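Side-chain contacts in ADP-ribosylating toxin CARDS (Mycoplasma pneumoniae, PDB 4TLV), which is the main virulence factor of the bacterium, transfers the ADP-ribosyl group of NAD(+) to multiple target proteins in vitro and causes vacuolization in mammalian cells: residues E97-L100 with D101-R104; Y257-Q260 with S261-Q264; S267-K270 with E271-D274; M466-D470 with G471-Y475. All blocks are in the same frame, centred on the assembly; numbering follows the deposited sequence.

Interaction 1. Residues E97-L100 with D101-R104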
loop_
_atom_site.group_PDB
_atom_site.type_symbol
_atom_site.label_atom_id
_atom_site.label_comp_id
_atom_site.label_asym_id
_atom_site.label_seq_id
_atom_site.Cartn_x
_atom_site.Cartn_y
_atom_site.Cartn_z
ATOM N N GLU A 97 12.596 3.719 -5.017
ATOM C CA GLU A 97 12.664 5.165 -4.801
ATOM C C GLU A 97 14.108 5.681 -4.772
ATOM O O GLU A 97 14.406 6.796 -5.217
ATOM C CB GLU A 97 11.977 5.548 -3.497
ATOM C CG GLU A 97 10.463 5.318 -3.511
ATOM C CD GLU A 97 9.785 6.025 -4.662
ATOM O OE1 GLU A 97 9.783 7.286 -4.682
ATOM O OE2 GLU A 97 9.257 5.324 -5.555
ATOM N N ASN A 98 14.997 4.876 -4.212
ATOM C CA ASN A 98 16.405 5.225 -4.163
ATOM C C ASN A 98 16.968 5.285 -5.588
ATOM O O ASN A 98 17.689 6.227 -5.948
ATOM C CB ASN A 98 17.183 4.228 -3.270
ATOM C CG ASN A 98 18.622 4.654 -3.035
ATOM O OD1 ASN A 98 18.881 5.723 -2.491
ATOM N ND2 ASN A 98 19.569 3.818 -3.465
ATOM N N LEU A 99 16.610 4.304 -6.402
ATOM C CA LEU A 99 17.030 4.268 -7.805
ATOM C C LEU A 99 16.483 5.466 -8.599
ATOM O O LEU A 99 17.189 6.043 -9.429
ATOM C CB LEU A 99 16.647 2.934 -8.459
ATOM C CG LEU A 99 17.386 1.701 -7.917
ATOM C CD1 LEU A 99 16.949 0.461 -8.647
ATOM C CD2 LEU A 99 18.909 1.866 -8.012
ATOM N N LEU A 100 15.243 5.859 -8.323
ATOM C CA LEU A 100 14.675 7.048 -8.956
ATOM C C LEU A 100 15.508 8.283 -8.603
ATOM O O LEU A 100 15.888 9.058 -9.478
ATOM C CB LEU A 100 13.223 7.259 -8.525
ATOM C CG LEU A 100 12.639 8.575 -9.053
ATOM C CD1 LEU A 100 12.495 8.545 -10.570
ATOM C CD2 LEU A 100 11.285 8.833 -8.358
ATOM N N ASP A 101 15.772 8.457 -7.313
ATOM C CA ASP A 101 16.619 9.533 -6.819
ATOM C C ASP A 101 17.955 9.552 -7.582
ATOM O O ASP A 101 18.315 10.556 -8.179
ATOM C CB ASP A 101 16.846 9.320 -5.322
ATOM C CG ASP A 101 17.777 10.341 -4.700
ATOM O OD1 ASP A 101 17.860 11.483 -5.199
ATOM O OD2 ASP A 101 18.405 10.002 -3.671
ATOM N N LEU A 102 18.675 8.436 -7.579
ATOM C CA LEU A 102 19.956 8.379 -8.278
ATOM C C LEU A 102 19.819 8.751 -9.764
ATOM O O LEU A 102 20.640 9.500 -10.297
ATOM C CB LEU A 102 20.610 7.012 -8.108
ATOM C CG LEU A 102 20.975 6.668 -6.653
ATOM C CD1 LEU A 102 21.329 5.223 -6.543
ATOM C CD2 LEU A 102 22.112 7.553 -6.142
ATOM N N MET A 103 18.792 8.230 -10.431
ATOM C CA MET A 103 18.544 8.564 -11.828
ATOM C C MET A 103 18.277 10.055 -12.038
ATOM O O MET A 103 18.784 10.641 -12.990
ATOM C CB MET A 103 17.410 7.713 -12.418
ATOM C CG MET A 103 17.779 6.236 -12.525
ATOM S SD MET A 103 16.549 5.285 -13.432
ATOM C CE MET A 103 15.052 5.804 -12.602
ATOM N N ARG A 104 17.491 10.675 -11.160
ATOM C CA ARG A 104 17.204 12.097 -11.323
ATOM C C ARG A 104 18.450 12.948 -11.057
ATOM O O ARG A 104 18.596 14.021 -11.632
ATOM C CB ARG A 104 16.084 12.571 -10.395
ATOM C CG ARG A 104 14.714 11.939 -10.647
ATOM C CD ARG A 104 14.279 11.973 -12.116
ATOM N NE ARG A 104 14.232 13.321 -12.707
ATOM C CZ ARG A 104 13.833 13.566 -13.953
ATOM N NH1 ARG A 104 13.435 12.570 -14.726
ATOM N NH2 ARG A 104 13.827 14.807 -14.432
HETATM O O HOH W 1 17.582 8.115 -1.999
#
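N98 and D101 both turn CG away from their own backbone N (chi1 -172° and 177°), and this brings OD1 of N98 and OD2 of D101 to the same water. The water donates to each, 2.8 Å to N98 OD1 and 2.7 Å to D101 OD2, and so links two side chains three residues apart that do not bond directly. The amide nitrogen of N98 faces the other way, toward the next turn, where N98 ND2 lies 3.8 Å from L102 CD1 as the two side chains cross obliquely. L100 and R104 run side by side in the same direction, with L100 CD1 against the methylenes of R104, 4.1 Å from its CG. The methyl CE of M103, swung back by a bend at its last torsion, reaches L100 CD1 at 4.3 Å. Along the same turns four backbone bonds of alpha-helical spacing run without a break, from D101 N to E97 O through to R104 N to L100 O. The stretch is the C-terminal part of helix 92-104 in the mART domain. M103 packs on strand 108-110 and helix 115-126, where Q119 holds R104 and R126 pairs with E97, while D101 meets S529 of strand 526-529 in D3.

Interaction 2. Residues Y257-Q260 with S261-Q264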
loop_
_atom_site.group_PDB
_atom_site.type_symbol
_atom_site.label_atom_id
_atom_site.label_comp_id
_atom_site.label_asym_id
_atom_site.label_seq_id
_atom_site.Cartn_x
_atom_site.Cartn_y
_atom_site.Cartn_z
ATOM N N TYR A 257 4.196 -7.896 -21.894
ATOM C CA TYR A 257 4.147 -6.593 -22.534
ATOM C C TYR A 257 5.531 -5.997 -22.682
ATOM O O TYR A 257 6.389 -6.147 -21.797
ATOM C CB TYR A 257 3.351 -5.597 -21.692
ATOM C CG TYR A 257 1.947 -6.007 -21.286
ATOM C CD1 TYR A 257 0.875 -5.899 -22.174
ATOM C CD2 TYR A 257 1.688 -6.456 -19.987
ATOM C CE1 TYR A 257 -0.428 -6.259 -21.784
ATOM C CE2 TYR A 257 0.399 -6.814 -19.587
ATOM C CZ TYR A 257 -0.654 -6.706 -20.488
ATOM O OH TYR A 257 -1.926 -7.052 -20.082
ATOM N N ASN A 258 5.745 -5.285 -23.779
ATOM C CA ASN A 258 6.853 -4.353 -23.826
ATOM C C ASN A 258 6.586 -3.289 -22.777
ATOM O O ASN A 258 5.429 -2.952 -22.504
ATOM C CB ASN A 258 6.986 -3.743 -25.227
ATOM C CG ASN A 258 7.530 -4.741 -26.230
ATOM O OD1 ASN A 258 8.386 -5.568 -25.890
ATOM N ND2 ASN A 258 7.040 -4.684 -27.462
ATOM N N LEU A 259 7.650 -2.758 -22.191
ATOM C CA LEU A 259 7.536 -1.845 -21.061
ATOM C C LEU A 259 6.662 -0.627 -21.339
ATOM O O LEU A 259 5.929 -0.166 -20.460
ATOM C CB LEU A 259 8.933 -1.417 -20.588
ATOM C CG LEU A 259 9.067 -0.909 -19.154
ATOM C CD1 LEU A 259 8.289 -1.813 -18.191
ATOM C CD2 LEU A 259 10.535 -0.820 -18.722
ATOM N N GLN A 260 6.738 -0.110 -22.564
ATOM C CA GLN A 260 5.966 1.059 -22.944
ATOM C C GLN A 260 4.485 0.703 -23.148
ATOM O O GLN A 260 3.642 1.588 -23.250
ATOM C CB GLN A 260 6.560 1.712 -24.206
ATOM C CG GLN A 260 6.510 0.831 -25.454
ATOM C CD GLN A 260 7.713 -0.110 -25.595
ATOM O OE1 GLN A 260 8.336 -0.513 -24.603
ATOM N NE2 GLN A 260 8.042 -0.462 -26.842
ATOM N N SER A 261 4.184 -0.594 -23.182
ATOM C CA SER A 261 2.822 -1.090 -23.398
ATOM C C SER A 261 2.131 -1.568 -22.116
ATOM O O SER A 261 0.960 -1.944 -22.139
ATOM C CB SER A 261 2.850 -2.263 -24.370
ATOM O OG SER A 261 3.304 -1.854 -25.643
ATOM N N LEU A 262 2.869 -1.572 -21.011
ATOM C CA LEU A 262 2.400 -2.134 -19.745
ATOM C C LEU A 262 1.189 -1.348 -19.232
ATOM O O LEU A 262 1.285 -0.145 -19.001
ATOM C CB LEU A 262 3.566 -2.103 -18.732
ATOM C CG LEU A 262 3.496 -2.825 -17.392
ATOM C CD1 LEU A 262 3.122 -4.290 -17.557
ATOM C CD2 LEU A 262 4.850 -2.674 -16.683
ATOM N N PRO A 263 0.030 -2.015 -19.088
ATOM C CA PRO A 263 -1.173 -1.282 -18.662
ATOM C C PRO A 263 -1.263 -1.168 -17.141
ATOM O O PRO A 263 -0.760 -2.029 -16.430
ATOM C CB PRO A 263 -2.313 -2.174 -19.165
ATOM C CG PRO A 263 -1.736 -3.564 -19.091
ATOM C CD PRO A 263 -0.274 -3.410 -19.459
ATOM N N GLN A 264 -1.941 -0.132 -16.665
ATOM C CA GLN A 264 -2.173 0.037 -15.232
ATOM C C GLN A 264 -3.066 -1.080 -14.673
ATOM O O GLN A 264 -2.865 -1.534 -13.547
ATOM C CB GLN A 264 -2.847 1.378 -14.978
ATOM C CG GLN A 264 -3.201 1.600 -13.528
ATOM C CD GLN A 264 -2.899 3.011 -13.087
ATOM O OE1 GLN A 264 -3.578 3.965 -13.489
ATOM N NE2 GLN A 264 -1.867 3.159 -12.266
#
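Y257 lays its ring against P263, six residues further along the chain. Its CB lies beside the backbone of L262, 4.1 Å from the CA of that residue. Beyond CG the ring divides its neighbours: CD1 approaches the carbonyl oxygen of S261, and CD2 meets the methyl CD1 of L262 at 3.6 Å. That methyl comes in obliquely, the two side chains crossing at about a right angle. Further out, CE1, CE2 and CZ all lie against the pyrrolidine of P263, whose CD sits over the middle of the ring, 3.4 Å from the centroid and only 10° off the normal. This is a CH-pi contact made over the face. At the tip, Y257 OH comes within 3.6 Å of P263 CG, so the proline runs from the ring centre, where CD lies, out toward the hydroxyl, which CG meets.

L262 is shared: with CG anti to its backbone N (chi1 -169°), it gives CD1 to the tyrosine and CD2 to L259 CD1, 3.9 Å away. The backbone turns here, S261 N donating to N258 O at 2.8 Å, from above the carbonyl plane, and L262 N making a weak bond to L259 O. Helices 35-40 and 115-126 receive both leucines. The arrangement is a type I beta turn, N258 to S261, flanked by a tyrosine-proline CH-pi contact and leading from the edge strand 253-258 of a three-stranded antiparallel sheet into the linker toward D2.

Interaction 3. Residues S267-K270 with E271-D274. With SO4 (sulfate ion), chain H.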
loop_
_atom_site.group_PDB
_atom_site.type_symbol
_atom_site.label_atom_id
_atom_site.label_comp_id
_atom_site.label_asym_id
_atom_site.label_seq_id
_atom_site.Cartn_x
_atom_site.Cartn_y
_atom_site.Cartn_z
ATOM N N SER A 267 -6.903 -7.218 -17.668
ATOM C CA SER A 267 -8.178 -7.420 -18.382
ATOM C C SER A 267 -9.350 -7.639 -17.435
ATOM O O SER A 267 -10.482 -7.246 -17.735
ATOM C CB SER A 267 -8.106 -8.649 -19.312
ATOM O OG SER A 267 -7.116 -8.499 -20.313
ATOM N N SER A 268 -9.068 -8.275 -16.301
ATOM C CA SER A 268 -10.098 -8.642 -15.330
ATOM C C SER A 268 -10.756 -7.430 -14.694
ATOM O O SER A 268 -11.714 -7.566 -13.919
ATOM C CB SER A 268 -9.511 -9.555 -14.233
ATOM O OG SER A 268 -8.452 -8.878 -13.557
ATOM N N VAL A 269 -10.250 -6.239 -15.012
ATOM C CA VAL A 269 -10.878 -5.017 -14.545
ATOM C C VAL A 269 -12.346 -4.973 -15.028
ATOM O O VAL A 269 -13.189 -4.306 -14.426
ATOM C CB VAL A 269 -10.068 -3.750 -14.987
ATOM C CG1 VAL A 269 -10.327 -3.428 -16.440
ATOM C CG2 VAL A 269 -10.384 -2.533 -14.115
ATOM N N LYS A 270 -12.668 -5.725 -16.077
ATOM C CA LYS A 270 -14.051 -5.766 -16.567
ATOM C C LYS A 270 -15.010 -6.470 -15.596
ATOM O O LYS A 270 -16.215 -6.406 -15.762
ATOM C CB LYS A 270 -14.127 -6.443 -17.924
ATOM C CG LYS A 270 -13.863 -7.920 -17.906
ATOM C CD LYS A 270 -14.081 -8.511 -19.293
ATOM C CE LYS A 270 -13.638 -9.959 -19.335
ATOM N NZ LYS A 270 -13.840 -10.498 -20.723
ATOM N N GLU A 271 -14.461 -7.156 -14.597
ATOM C CA GLU A 271 -15.272 -7.795 -13.566
ATOM C C GLU A 271 -15.915 -6.806 -12.592
ATOM O O GLU A 271 -16.814 -7.192 -11.835
ATOM C CB GLU A 271 -14.413 -8.796 -12.758
ATOM C CG GLU A 271 -13.912 -9.979 -13.574
ATOM C CD GLU A 271 -12.746 -10.732 -12.943
ATOM O OE1 GLU A 271 -12.154 -10.244 -11.959
ATOM O OE2 GLU A 271 -12.411 -11.834 -13.445
ATOM N N LEU A 272 -15.435 -5.559 -12.549
ATOM C CA LEU A 272 -15.846 -4.655 -11.463
ATOM C C LEU A 272 -17.306 -4.249 -11.581
ATOM O O LEU A 272 -17.771 -3.952 -12.672
ATOM C CB LEU A 272 -14.972 -3.390 -11.419
ATOM C CG LEU A 272 -13.461 -3.636 -11.263
ATOM C CD1 LEU A 272 -12.727 -2.316 -11.145
ATOM C CD2 LEU A 272 -13.182 -4.515 -10.056
ATOM N N GLU A 273 -18.006 -4.229 -10.449
ATOM C CA GLU A 273 -19.396 -3.787 -10.375
ATOM C C GLU A 273 -19.530 -2.865 -9.183
ATOM O O GLU A 273 -18.783 -2.989 -8.218
ATOM C CB GLU A 273 -20.347 -4.979 -10.153
ATOM C CG GLU A 273 -20.283 -6.049 -11.222
ATOM C CD GLU A 273 -20.808 -7.412 -10.747
ATOM O OE1 GLU A 273 -21.009 -7.625 -9.514
ATOM O OE2 GLU A 273 -20.997 -8.279 -11.621
ATOM N N ASP A 274 -20.485 -1.946 -9.254
ATOM C CA ASP A 274 -20.789 -1.064 -8.139
ATOM C C ASP A 274 -21.587 -1.830 -7.093
ATOM O O ASP A 274 -22.650 -2.373 -7.395
ATOM C CB ASP A 274 -21.598 0.137 -8.628
ATOM C CG ASP A 274 -20.765 1.119 -9.441
ATOM O OD1 ASP A 274 -19.516 1.031 -9.428
ATOM O OD2 ASP A 274 -21.377 1.998 -10.072
HETATM S S SO4 H . -8.275 -11.349 -22.313
HETATM O O1 SO4 H . -7.455 -12.360 -21.656
HETATM O O2 SO4 H . -7.531 -10.093 -22.387
HETATM O O3 SO4 H . -9.519 -11.184 -21.564
HETATM O O4 SO4 H . -8.586 -11.791 -23.672
HETATM O O HOH W 2 -18.643 -6.639 -14.646
#
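The backbone winds as a short 3-10 segment, in which E271 N bonds to S268 O at 2.9 Å and L272 N to V269 O at 3.2 Å, each N-H approaching from above the carbonyl plane. E271 folds back over the preceding turn: with CG set beside its own backbone N (chi1 -65°), its extended chain passes S268 O and ends with OE1 3.6 Å from S268 CB. The carboxylate is held from outside, OE1 accepting from the backbone N of E222, and S268 OG is bonded to D219. E252 brings a second carboxylate close to OE2 of E271, which would probably raise the proton affinity of the pair. On another side of the turn V269 CG2 meets L272 CD1 at 3.8 Å, the side chains slanting across each other. A water donates to K270 O at 2.7 Å and, weakly, to L272 O. S267 OG donates at 2.6 Å to O2 of a sulfate, probably from the crystallisation liquor, that is also hydrogen-bonded to K253.

K270 to D274 form the KELED motif, involved in trafficking to the host endoplasmic reticulum. It lies in the connection between strands 253-258 and 278-281, with S268 tied to strand 214-219 and D274 salt-bridged to K326, just beyond strand 323-325.

Interaction 4. Residues M466-D470 with G471-Y475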
loop_
_atom_site.group_PDB
_atom_site.type_symbol
_atom_site.label_atom_id
_atom_site.label_comp_id
_atom_site.label_asym_id
_atom_site.label_seq_id
_atom_site.Cartn_x
_atom_site.Cartn_y
_atom_site.Cartn_z
ATOM N N MET A 466 3.850 23.678 14.871
ATOM C CA MET A 466 3.122 22.518 15.355
ATOM C C MET A 466 3.514 21.344 14.456
ATOM O O MET A 466 4.028 21.535 13.348
ATOM C CB MET A 466 1.606 22.755 15.309
ATOM C CG MET A 466 1.079 23.070 13.918
ATOM S SD MET A 466 -0.722 23.287 13.796
ATOM C CE MET A 466 -1.247 21.620 13.406
ATOM N N LYS A 467 3.271 20.133 14.928
ATOM C CA LYS A 467 3.585 18.970 14.129
ATOM C C LYS A 467 2.530 18.849 13.026
ATOM O O LYS A 467 1.348 19.087 13.262
ATOM C CB LYS A 467 3.640 17.718 15.005
ATOM C CG LYS A 467 4.324 16.533 14.323
ATOM C CD LYS A 467 4.471 15.345 15.269
ATOM C CE LYS A 467 4.929 14.095 14.520
ATOM N NZ LYS A 467 5.189 12.947 15.440
ATOM N N THR A 468 2.966 18.535 11.813
ATOM C CA THR A 468 2.044 18.367 10.698
ATOM C C THR A 468 1.053 17.260 11.040
ATOM O O THR A 468 1.452 16.177 11.465
ATOM C CB THR A 468 2.806 18.006 9.424
ATOM O OG1 THR A 468 3.729 19.059 9.111
ATOM C CG2 THR A 468 1.847 17.815 8.260
ATOM N N PRO A 469 -0.251 17.533 10.888
ATOM C CA PRO A 469 -1.199 16.471 11.241
ATOM C C PRO A 469 -1.240 15.358 10.196
ATOM O O PRO A 469 -0.862 15.556 9.037
ATOM C CB PRO A 469 -2.544 17.196 11.254
ATOM C CG PRO A 469 -2.374 18.298 10.264
ATOM C CD PRO A 469 -0.936 18.762 10.448
ATOM N N ASP A 470 -1.714 14.193 10.615
ATOM C CA ASP A 470 -1.992 13.111 9.683
ATOM C C ASP A 470 -3.072 13.565 8.706
ATOM O O ASP A 470 -3.940 14.367 9.053
ATOM C CB ASP A 470 -2.506 11.882 10.433
ATOM C CG ASP A 470 -1.488 11.325 11.405
ATOM O OD1 ASP A 470 -0.408 10.896 10.945
ATOM O OD2 ASP A 470 -1.774 11.311 12.619
ATOM N N GLY A 471 -3.016 13.036 7.491
ATOM C CA GLY A 471 -4.099 13.188 6.538
ATOM C C GLY A 471 -4.168 14.539 5.851
ATOM O O GLY A 471 -5.253 14.965 5.416
ATOM N N GLN A 472 -3.023 15.207 5.720
ATOM C CA GLN A 472 -3.009 16.569 5.175
ATOM C C GLN A 472 -2.090 16.790 3.970
ATOM O O GLN A 472 -2.468 17.431 2.990
ATOM C CB GLN A 472 -2.632 17.573 6.274
ATOM C CG GLN A 472 -2.854 19.006 5.831
ATOM C CD GLN A 472 -2.660 19.985 6.946
ATOM O OE1 GLN A 472 -3.615 20.426 7.582
ATOM N NE2 GLN A 472 -1.414 20.322 7.203
ATOM N N ILE A 473 -0.874 16.268 4.052
ATOM C CA ILE A 473 0.103 16.485 3.000
ATOM C C ILE A 473 0.463 15.148 2.399
ATOM O O ILE A 473 0.869 14.229 3.114
ATOM C CB ILE A 473 1.376 17.192 3.548
ATOM C CG1 ILE A 473 0.962 18.443 4.335
ATOM C CG2 ILE A 473 2.316 17.515 2.401
ATOM C CD1 ILE A 473 2.097 19.396 4.713
ATOM N N PHE A 474 0.312 15.056 1.088
ATOM C CA PHE A 474 0.382 13.792 0.372
ATOM C C PHE A 474 1.308 13.853 -0.816
ATOM O O PHE A 474 1.595 14.921 -1.353
ATOM C CB PHE A 474 -1.004 13.425 -0.161
ATOM C CG PHE A 474 -2.032 13.225 0.910
ATOM C CD1 PHE A 474 -2.763 14.303 1.387
ATOM C CD2 PHE A 474 -2.282 11.961 1.430
ATOM C CE1 PHE A 474 -3.726 14.135 2.358
ATOM C CE2 PHE A 474 -3.250 11.788 2.411
ATOM C CZ PHE A 474 -3.979 12.889 2.867
ATOM N N TYR A 475 1.766 12.677 -1.233
ATOM C CA TYR A 475 2.541 12.547 -2.450
ATOM C C TYR A 475 1.791 11.601 -3.372
ATOM O O TYR A 475 1.450 10.490 -2.967
ATOM C CB TYR A 475 3.904 11.978 -2.085
ATOM C CG TYR A 475 4.913 11.847 -3.210
ATOM C CD1 TYR A 475 5.578 12.956 -3.717
ATOM C CD2 TYR A 475 5.259 10.605 -3.705
ATOM C CE1 TYR A 475 6.543 12.826 -4.722
ATOM C CE2 TYR A 475 6.222 10.463 -4.698
ATOM C CZ TYR A 475 6.864 11.579 -5.204
ATOM O OH TYR A 475 7.830 11.410 -6.184
HETATM O O HOH W 3 -0.241 14.685 6.497
#
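Van der Waals contacts join two pairs, P469 with Q472 and T468 with I473; only the second is apolar on both sides. Q472 extends its chain from a CG that stands opposite its backbone N (chi1 -169°), which carries the amide across the proline ring at a slant: NE2 lies 3.6 Å from P469 CD and OE1 3.6 Å from P469 CG. T468 points its methyl CG2 at I473 CD1, 3.9 Å away, the side chains crossing at about a right angle. The polar branch of T468 turns elsewhere, OG1 bonding to L446 O and T456 OG1.

Among the polar contacts, one water donates to P469 O at 2.8 Å and accepts from Q472 N at 2.9 Å. G471 takes the positive phi (77°) of the third position of a type II beta turn, P469 to Q472, whose usual backbone bond is replaced by this water bridge. G471 N donates to D443 OD2.

I473 packs on P457 of strand 453-457 and F484 of the paired strand 481-485, while backbone bonds tie Q472 to V485. The arrangement is a type II beta turn, opened by a water, that leads into strand 473-476 of the D3 beta-trefoil.

Overall arrangement
The four contacts follow one another along the chain; each is local, and none nests in or crosses another. Interaction 1 lies within helix 92-104 of the mART domain, so it closes helical turns. Interaction 2 closes the turn leaving strand 253-258, and interaction 3 a 3-10 turn further along the same connection toward D2; their centres are about 19 Å apart. Interaction 4 closes the turn before strand 473-476 in D3. Although far off in sequence, it approaches interaction 1 to about 5 Å between nearest atoms without touching. R126, at the end of helix 115-126, pairs with E97 and also bonds to Y475, so one arginine bridges the mART domain and D3.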